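P800 reaction center core protein (Heliobacterium modesticaldum, PDB 5V8K) forms the homodimeric core of a photosynthetic reaction center, holding bacteriochlorophyll g pigments, bacteriochlorophyll g' and calcium, and helping to bind a [4Fe-4S] cluster. Local coordinates at residues I507-A512 / W595-V600; K315-L320 / P395-V400. One frame throughout, in Å; residues are numbered along the deposited sequence.

Contact 1 of 2, residues I507-A512 / W595-V600. With CA (calcium ion), chain B; GB0 (Bacteriochlorophyll g'), chain C.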
loop_
_atom_site.group_PDB
_atom_site.type_symbol
_atom_site.label_atom_id
_atom_site.label_comp_id
_atom_site.label_asym_id
_atom_site.label_seq_id
_atom_site.Cartn_x
_atom_site.Cartn_y
_atom_site.Cartn_z
ATOM N N ILE A 507 6.442 15.541 -2.115
ATOM C CA ILE A 507 5.549 16.553 -2.685
ATOM C C ILE A 507 6.289 17.387 -3.733
ATOM O O ILE A 507 5.747 17.687 -4.809
ATOM C CB ILE A 507 4.957 17.463 -1.589
ATOM C CG1 ILE A 507 3.978 16.674 -0.720
ATOM C CG2 ILE A 507 4.218 18.686 -2.231
ATOM C CD1 ILE A 507 3.476 17.498 0.513
ATOM N N GLN A 508 7.517 17.823 -3.396
ATOM C CA GLN A 508 8.280 18.710 -4.262
ATOM C C GLN A 508 8.770 17.997 -5.526
ATOM O O GLN A 508 8.684 18.548 -6.621
ATOM C CB GLN A 508 9.445 19.293 -3.474
ATOM C CG GLN A 508 10.231 20.354 -4.224
ATOM C CD GLN A 508 11.298 19.744 -5.132
ATOM O OE1 GLN A 508 11.903 18.725 -4.822
ATOM N NE2 GLN A 508 11.556 20.406 -6.235
ATOM N N GLN A 509 9.305 16.788 -5.385
ATOM C CA GLN A 509 9.768 16.014 -6.526
ATOM C C GLN A 509 8.612 15.645 -7.455
ATOM O O GLN A 509 8.701 15.819 -8.677
ATOM C CB GLN A 509 10.483 14.774 -6.043
ATOM C CG GLN A 509 11.826 15.037 -5.359
ATOM C CD GLN A 509 12.948 15.286 -6.300
ATOM O OE1 GLN A 509 13.547 14.360 -6.864
ATOM N NE2 GLN A 509 13.258 16.533 -6.480
ATOM N N THR A 510 7.507 15.170 -6.888
ATOM C CA THR A 510 6.355 14.802 -7.713
ATOM C C THR A 510 5.796 16.008 -8.455
ATOM O O THR A 510 5.383 15.890 -9.621
ATOM C CB THR A 510 5.272 14.144 -6.842
ATOM O OG1 THR A 510 5.796 12.983 -6.210
ATOM C CG2 THR A 510 4.148 13.710 -7.670
ATOM N N THR A 511 5.762 17.176 -7.798
ATOM C CA THR A 511 5.388 18.412 -8.472
ATOM C C THR A 511 6.330 18.702 -9.651
ATOM O O THR A 511 5.879 19.042 -10.746
ATOM C CB THR A 511 5.373 19.580 -7.473
ATOM O OG1 THR A 511 4.347 19.342 -6.515
ATOM C CG2 THR A 511 5.060 20.911 -8.170
ATOM N N ALA A 512 7.637 18.509 -9.456
ATOM C CA ALA A 512 8.594 18.727 -10.527
ATOM C C ALA A 512 8.400 17.736 -11.672
ATOM O O ALA A 512 8.688 18.070 -12.823
ATOM C CB ALA A 512 10.021 18.617 -10.010
ATOM N N TRP A 595 12.854 5.288 -9.042
ATOM C CA TRP A 595 13.483 5.691 -10.290
ATOM C C TRP A 595 12.906 7.015 -10.810
ATOM O O TRP A 595 13.649 7.892 -11.240
ATOM C CB TRP A 595 13.345 4.578 -11.310
ATOM C CG TRP A 595 14.241 4.885 -12.446
ATOM C CD1 TRP A 595 13.902 5.482 -13.622
ATOM C CD2 TRP A 595 15.656 4.695 -12.473
ATOM N NE1 TRP A 595 15.023 5.656 -14.395
ATOM C CE2 TRP A 595 16.115 5.172 -13.721
ATOM C CE3 TRP A 595 16.575 4.155 -11.577
ATOM C CZ2 TRP A 595 17.445 5.161 -14.067
ATOM C CZ3 TRP A 595 17.900 4.134 -11.922
ATOM C CH2 TRP A 595 18.330 4.627 -13.165
ATOM N N ALA A 596 11.593 7.209 -10.715
ATOM C CA ALA A 596 11.013 8.518 -11.013
ATOM C C ALA A 596 11.683 9.629 -10.230
ATOM O O ALA A 596 12.010 10.680 -10.790
ATOM C CB ALA A 596 9.524 8.500 -10.737
ATOM N N LEU A 597 11.896 9.415 -8.931
ATOM C CA LEU A 597 12.604 10.373 -8.110
ATOM C C LEU A 597 14.025 10.582 -8.584
ATOM O O LEU A 597 14.578 11.672 -8.390
ATOM C CB LEU A 597 12.630 9.926 -6.614
ATOM C CG LEU A 597 11.313 9.833 -5.879
ATOM C CD1 LEU A 597 11.542 9.165 -4.533
ATOM C CD2 LEU A 597 10.756 11.221 -5.732
ATOM N N ALA A 598 14.664 9.545 -9.116
ATOM C CA ALA A 598 16.018 9.677 -9.659
ATOM C C ALA A 598 16.071 10.391 -11.010
ATOM O O ALA A 598 17.155 10.829 -11.426
ATOM C CB ALA A 598 16.657 8.302 -9.797
ATOM N N MET A 599 14.932 10.562 -11.671
ATOM C CA MET A 599 14.889 11.193 -12.987
ATOM C C MET A 599 14.711 12.701 -12.932
ATOM O O MET A 599 15.000 13.381 -13.935
ATOM C CB MET A 599 13.765 10.586 -13.814
ATOM C CG MET A 599 14.086 9.193 -14.321
ATOM S SD MET A 599 15.591 9.008 -15.342
ATOM C CE MET A 599 14.976 9.593 -16.932
ATOM N N VAL A 600 14.237 13.223 -11.809
ATOM C CA VAL A 600 14.113 14.650 -11.595
ATOM C C VAL A 600 15.018 15.125 -10.442
ATOM O O VAL A 600 15.555 16.268 -10.607
ATOM C CB VAL A 600 12.642 15.048 -11.361
ATOM C CG1 VAL A 600 11.801 14.642 -12.549
ATOM C CG2 VAL A 600 12.104 14.422 -10.071
HETATM CA CA CA B . 15.662 13.571 -7.487
HETATM C C1 GB0 C . 8.084 0.986 1.568
HETATM C C2 GB0 C . 9.032 2.078 1.963
HETATM C C3 GB0 C . 8.548 3.274 2.189
HETATM C C4 GB0 C . 7.095 3.570 2.068
HETATM C C5 GB0 C . 9.501 4.332 2.565
HETATM C C6 GB0 C . 9.080 4.970 3.860
HETATM N NB GB0 C . 1.053 6.143 -2.708
HETATM N ND GB0 C . 4.595 7.448 -3.896
HETATM C C10 GB0 C . 12.130 6.942 5.157
HETATM C C11 GB0 C . 12.544 6.938 6.614
HETATM C C12 GB0 C . 13.167 8.271 6.962
HETATM C C13 GB0 C . 13.981 8.371 8.022
HETATM C C14 GB0 C . 14.321 7.177 8.844
HETATM C C15 GB0 C . 14.575 9.682 8.457
HETATM C C1A GB0 C . 4.929 4.511 -2.949
HETATM C C1B GB0 C . 0.676 4.876 -2.553
HETATM C C1C GB0 C . 1.092 9.134 -3.472
HETATM C C1D GB0 C . 5.127 8.511 -4.434
HETATM C C2A GB0 C . 5.116 3.010 -2.931
HETATM C C2B GB0 C . -0.696 4.860 -2.390
HETATM C C2C GB0 C . 0.730 10.569 -3.616
HETATM C C2D GB0 C . 6.662 8.640 -4.799
HETATM C C3A GB0 C . 3.701 2.539 -3.187
HETATM C C3B GB0 C . -1.170 6.150 -2.456
HETATM C C3C GB0 C . 2.101 10.805 -4.118
HETATM C C3D GB0 C . 6.848 7.347 -4.318
HETATM C C4A GB0 C . 2.989 3.833 -2.921
HETATM C C4B GB0 C . -0.049 6.942 -2.707
HETATM C C4C GB0 C . 2.926 9.699 -4.217
HETATM C C4D GB0 C . 5.709 6.643 -3.818
HETATM C C7 GB0 C . 10.068 6.055 4.174
HETATM C C8 GB0 C . 11.174 5.810 4.882
HETATM C C9 GB0 C . 11.485 4.419 5.335
HETATM C CAA GB0 C . 5.658 2.489 -1.607
HETATM C CAB GB0 C . -2.619 6.435 -2.273
HETATM C CAC GB0 C . 2.653 12.114 -4.525
HETATM C CAD GB0 C . 8.007 6.458 -4.189
HETATM C CBA GB0 C . 5.982 1.001 -1.691
HETATM C CBB GB0 C . -3.259 7.510 -2.596
HETATM C CBC GB0 C . 1.850 13.393 -4.479
HETATM C CBD GB0 C . 7.526 5.167 -3.595
HETATM C CED GB0 C . 10.261 3.958 -1.325
HETATM C CGA GB0 C . 6.595 0.508 -0.401
HETATM C CGD GB0 C . 8.268 4.988 -2.323
HETATM C CHA GB0 C . 6.055 5.333 -3.453
HETATM C CHB GB0 C . 1.662 3.784 -2.593
HETATM C CHC GB0 C . -0.075 8.402 -2.936
HETATM C CHD GB0 C . 4.314 9.709 -4.675
HETATM C CMA GB0 C . 3.395 2.076 -4.631
HETATM C CMB GB0 C . -1.558 3.690 -2.085
HETATM C CMC GB0 C . -0.372 10.723 -4.670
HETATM C CMD GB0 C . 7.509 9.689 -5.382
HETATM N NA GB0 C . 3.683 4.943 -3.157
HETATM N NC GB0 C . 2.268 8.615 -3.780
HETATM O O1A GB0 C . 6.089 -0.388 0.264
HETATM O O1D GB0 C . 8.026 5.579 -1.278
HETATM O O2A GB0 C . 7.635 1.293 0.240
HETATM O O2D GB0 C . 9.354 4.076 -2.391
HETATM O OBD GB0 C . 9.234 6.528 -4.530
HETATM MG MG GB0 C . 2.808 6.672 -3.572
HETATM O O HOH W 1 15.603 17.679 -8.343
HETATM O O HOH W 2 16.706 15.553 -6.767
HETATM O O HOH W 3 17.999 12.925 -8.162
#

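Contact 2 of 2, residues K315-L320 / P395-V400. With GBF (Bacteriochlorophyll g), chain T.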
loop_
_atom_site.group_PDB
_atom_site.type_symbol
_atom_site.label_atom_id
_atom_site.label_comp_id
_atom_site.label_asym_id
_atom_site.label_seq_id
_atom_site.Cartn_x
_atom_site.Cartn_y
_atom_site.Cartn_z
ATOM N N LYS A 315 18.039 -19.666 18.552
ATOM C CA LYS A 315 17.390 -18.559 19.253
ATOM C C LYS A 315 18.398 -17.485 19.643
ATOM O O LYS A 315 18.128 -16.296 19.478
ATOM C CB LYS A 315 16.647 -19.055 20.486
ATOM C CG LYS A 315 15.564 -20.075 20.210
ATOM C CD LYS A 315 14.612 -20.174 21.368
ATOM C CE LYS A 315 14.078 -21.549 21.588
ATOM N NZ LYS A 315 14.988 -22.361 22.431
ATOM N N LYS A 316 19.550 -17.881 20.188
ATOM C CA LYS A 316 20.560 -16.905 20.582
ATOM C C LYS A 316 21.025 -16.098 19.376
ATOM O O LYS A 316 21.147 -14.871 19.438
ATOM C CB LYS A 316 21.770 -17.597 21.213
ATOM C CG LYS A 316 21.484 -18.411 22.442
ATOM C CD LYS A 316 22.760 -18.647 23.231
ATOM C CE LYS A 316 22.590 -19.724 24.295
ATOM N NZ LYS A 316 23.961 -20.156 24.788
ATOM N N PHE A 317 21.318 -16.791 18.278
ATOM C CA PHE A 317 21.824 -16.124 17.095
ATOM C C PHE A 317 20.764 -15.232 16.466
ATOM O O PHE A 317 21.028 -14.064 16.158
ATOM C CB PHE A 317 22.326 -17.152 16.093
ATOM C CG PHE A 317 22.988 -16.538 14.928
ATOM C CD1 PHE A 317 24.329 -16.231 14.955
ATOM C CD2 PHE A 317 22.259 -16.229 13.806
ATOM C CE1 PHE A 317 24.934 -15.632 13.848
ATOM C CE2 PHE A 317 22.855 -15.624 12.720
ATOM C CZ PHE A 317 24.190 -15.331 12.750
ATOM N N LEU A 318 19.560 -15.756 16.245
ATOM C CA LEU A 318 18.552 -14.887 15.653
ATOM C C LEU A 318 18.172 -13.752 16.588
ATOM O O LEU A 318 17.912 -12.648 16.119
ATOM C CB LEU A 318 17.309 -15.664 15.245
ATOM C CG LEU A 318 16.439 -14.921 14.237
ATOM C CD1 LEU A 318 17.171 -14.725 12.936
ATOM C CD2 LEU A 318 15.102 -15.655 13.958
ATOM N N ALA A 319 18.167 -13.984 17.909
ATOM C CA ALA A 319 17.869 -12.891 18.824
ATOM C C ALA A 319 18.914 -11.798 18.723
ATOM O O ALA A 319 18.609 -10.621 18.917
ATOM C CB ALA A 319 17.777 -13.405 20.284
ATOM N N LEU A 320 20.161 -12.169 18.513
ATOM C CA LEU A 320 21.180 -11.150 18.384
ATOM C C LEU A 320 20.949 -10.284 17.133
ATOM O O LEU A 320 21.088 -9.062 17.193
ATOM C CB LEU A 320 22.547 -11.818 18.367
ATOM C CG LEU A 320 23.698 -10.827 18.200
ATOM C CD1 LEU A 320 23.731 -9.883 19.399
ATOM C CD2 LEU A 320 25.013 -11.564 18.107
ATOM N N PRO A 395 15.130 -12.490 8.046
ATOM C CA PRO A 395 14.780 -13.593 7.134
ATOM C C PRO A 395 15.996 -14.272 6.496
ATOM O O PRO A 395 15.941 -15.481 6.234
ATOM C CB PRO A 395 13.875 -12.942 6.070
ATOM C CG PRO A 395 14.064 -11.467 6.199
ATOM C CD PRO A 395 14.516 -11.221 7.648
ATOM N N MET A 396 17.103 -13.554 6.292
ATOM C CA MET A 396 18.285 -14.155 5.669
ATOM C C MET A 396 18.899 -15.236 6.555
ATOM O O MET A 396 19.266 -16.318 6.074
ATOM C CB MET A 396 19.324 -13.084 5.340
ATOM C CG MET A 396 18.828 -12.063 4.342
ATOM S SD MET A 396 20.017 -10.749 3.972
ATOM C CE MET A 396 21.170 -11.741 3.089
ATOM N N TRP A 397 19.046 -14.957 7.850
ATOM C CA TRP A 397 19.636 -15.969 8.711
ATOM C C TRP A 397 18.659 -17.102 9.011
ATOM O O TRP A 397 19.098 -18.221 9.292
ATOM C CB TRP A 397 20.184 -15.355 9.993
ATOM C CG TRP A 397 21.445 -14.578 9.731
ATOM C CD1 TRP A 397 21.590 -13.220 9.775
ATOM C CD2 TRP A 397 22.735 -15.104 9.375
ATOM N NE1 TRP A 397 22.876 -12.871 9.494
ATOM C CE2 TRP A 397 23.611 -14.004 9.251
ATOM C CE3 TRP A 397 23.240 -16.390 9.161
ATOM C CZ2 TRP A 397 24.956 -14.144 8.878
ATOM C CZ3 TRP A 397 24.601 -16.532 8.821
ATOM C CH2 TRP A 397 25.433 -15.406 8.677
ATOM N N ARG A 398 17.359 -16.870 8.844
ATOM C CA ARG A 398 16.405 -17.972 8.936
ATOM C C ARG A 398 16.490 -18.913 7.722
ATOM O O ARG A 398 16.358 -20.133 7.880
ATOM C CB ARG A 398 14.994 -17.405 9.117
ATOM C CG ARG A 398 14.761 -16.757 10.516
ATOM C CD ARG A 398 13.446 -16.017 10.552
ATOM N NE ARG A 398 12.295 -16.912 10.519
ATOM C CZ ARG A 398 11.046 -16.506 10.747
ATOM N NH1 ARG A 398 10.822 -15.239 11.032
ATOM N NH2 ARG A 398 10.021 -17.365 10.765
ATOM N N MET A 399 16.710 -18.373 6.508
ATOM C CA MET A 399 17.033 -19.197 5.339
ATOM C C MET A 399 18.162 -20.150 5.653
ATOM O O MET A 399 18.082 -21.353 5.371
ATOM C CB MET A 399 17.447 -18.325 4.132
ATOM C CG MET A 399 16.341 -17.755 3.297
ATOM S SD MET A 399 16.969 -17.009 1.716
ATOM C CE MET A 399 17.726 -15.474 2.203
ATOM N N VAL A 400 19.224 -19.617 6.257
ATOM C CA VAL A 400 20.446 -20.376 6.497
ATOM C C VAL A 400 20.239 -21.449 7.561
ATOM O O VAL A 400 20.692 -22.584 7.397
ATOM C CB VAL A 400 21.581 -19.418 6.885
ATOM C CG1 VAL A 400 22.830 -20.203 7.278
ATOM C CG2 VAL A 400 21.871 -18.460 5.738
HETATM MG MG GBF T . 27.959 -15.125 3.454
HETATM C CHA GBF T . 29.013 -18.454 3.111
HETATM C CHB GBF T . 25.107 -16.222 4.714
HETATM C CHC GBF T . 27.440 -11.841 4.215
HETATM C CHD GBF T . 31.205 -14.191 2.133
HETATM N NA GBF T . 27.223 -16.920 3.837
HETATM C C1A GBF T . 27.682 -18.168 3.722
HETATM C C2A GBF T . 26.937 -19.296 4.341
HETATM C C3A GBF T . 25.575 -18.593 4.320
HETATM C C4A GBF T . 25.995 -17.157 4.285
HETATM C CMA GBF T . 24.725 -18.924 3.098
HETATM C CAA GBF T . 27.509 -19.705 5.720
HETATM C CBA GBF T . 27.318 -18.653 6.811
HETATM C CGA GBF T . 27.832 -19.211 8.122
HETATM O O1A GBF T . 27.478 -20.325 8.497
HETATM O O2A GBF T . 28.196 -18.223 9.121
HETATM N NB GBF T . 26.510 -14.163 4.527
HETATM C C1B GBF T . 25.327 -14.749 4.829
HETATM C C2B GBF T . 24.516 -13.798 5.403
HETATM C C3B GBF T . 25.174 -12.587 5.278
HETATM C C4B GBF T . 26.390 -12.836 4.599
HETATM C CMB GBF T . 23.170 -14.053 6.047
HETATM C CAB GBF T . 24.575 -11.367 5.835
HETATM C CBB GBF T . 25.155 -10.215 6.088
HETATM N NC GBF T . 29.094 -13.436 3.227
HETATM C C1C GBF T . 28.719 -12.200 3.547
HETATM C C2C GBF T . 29.490 -10.966 3.231
HETATM C C3C GBF T . 30.551 -11.807 2.699
HETATM C C4C GBF T . 30.298 -13.172 2.668
HETATM C CMC GBF T . 28.776 -10.205 2.084
HETATM C CAC GBF T . 31.786 -11.198 2.166
HETATM C CBC GBF T . 32.000 -9.706 2.234
HETATM N ND GBF T . 29.688 -15.949 2.812
HETATM C C1D GBF T . 30.859 -15.613 2.277
HETATM C C2D GBF T . 31.909 -16.746 1.776
HETATM C C3D GBF T . 31.026 -17.747 2.194
HETATM C C4D GBF T . 29.779 -17.338 2.759
HETATM C CMD GBF T . 33.262 -16.750 1.164
HETATM C CAD GBF T . 31.081 -19.222 2.307
HETATM O OBD GBF T . 31.862 -20.093 1.797
HETATM C CBD GBF T . 29.732 -19.706 2.776
HETATM C CGD GBF T . 28.937 -20.435 1.731
HETATM O O1D GBF T . 28.178 -19.868 0.962
HETATM O O2D GBF T . 29.049 -21.853 1.574
HETATM C CED GBF T . 29.148 -22.308 0.225
HETATM C C1 GBF T . 28.246 -18.490 10.519
HETATM C C2 GBF T . 27.970 -17.171 11.197
HETATM C C3 GBF T . 28.906 -16.218 11.324
HETATM C C4 GBF T . 30.300 -16.421 10.810
HETATM C C5 GBF T . 28.553 -14.910 11.995
#

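Contact 1 of 2, residues I507-A512 / W595-V600
With CG anti to its carbonyl carbon (chi1 -69°) and the chain bent at chi2 (-79°), Gln-509 carries its amide off helix 502-513 toward Leu-597, near the C-terminal end of helix 575-599, and the two residues meet at a calcium site. Gln-509 OE1 binds the calcium ion at 2.3 Å and the backbone O of Leu-597 binds it at 2.4 Å. Asp-460 OD2 and two waters complete the coordination found in the model. Because they share the metal, Gln-509 OE1 and Leu-597 O can sit only 3.3 Å apart, although neither can donate to the other. The other end of the amide is held as well: Gln-509 NE2 donates almost straight to Gln-508 OE1, which lies almost in the amide plane of Gln-509, and this helps fix the rotation of the group. Gln-509 CB packs on Leu-597 CD2 at 3.6 Å. The side chain of Val-600 runs antiparallel alongside, its CG2 3.5 Å from Gln-509 OE1. The same helices border a bacteriochlorophyll g' of the special pair, with Thr-510 OG1 near CAC of the pigment and Leu-597 CD1 3.5 Å from its OBD. A water accepts from Gln-509 NE2 and donates to Val-600 O at 2.7 Å.

Contact 2 of 2, residues K315-L320 / P395-V400
Arg-398 NH2 is gripped by two groups of the second subunit, through a salt bridge with Glu-548 OE2 and a hydrogen bond to the backbone O of Ser-545, while the aliphatic part of the same side chain packs against Leu-318. Arg-398 CG lies 3.6 Å from Leu-318 CD2, and the chain then bends at chi3, carrying the guanidinium on toward the dimer partner. One residue back, Trp-397 takes the edge of Phe-317. The stack is T-shaped, with the planes at 75° and the Phe-317 ring centroid 4.9 Å from that of the five-membered ring of Trp-397. Phe-317 CE2 makes the touch, 3.4 Å from Trp-397 CD2 and offset toward the rim of the indole. This joins two nearly antiparallel helices, 311-344 and 376-401, both predicted to span the membrane; their short segments cross at 159° with axes 10.2 Å apart. Phe-317 reaches across because its CG is anti to the backbone N (chi1 -174°). The opposite face of the indole belongs to a bacteriochlorophyll g, whose methyl CMB sits over the centre of the ring system, 3.2 Å from Trp-397 CE2. Val-400 CG2 meets the same pigment 3.9 Å away, at CMA.

Along the chain contact 2 closes before contact 1 opens, and each joins its own pair of helices: 311-344 with 376-401 in contact 2, and 502-513 with 575-599 in contact 1. Their centres lie about 37 Å apart and their nearest atoms about 22 Å, so they do not touch. All four segments fall within the range related to the PsaA/PsaB proteins of photosystem I. Both contacts reach the second subunit, contact 1 through packing from helix 502-513 and contact 2 through both helices, mostly 311-344. Each also borders pigment, a bacteriochlorophyll g' at contact 1 and bacteriochlorophyll g at contact 2, so helix packing, dimer interface and pigment binding coincide at two separate places in the fold.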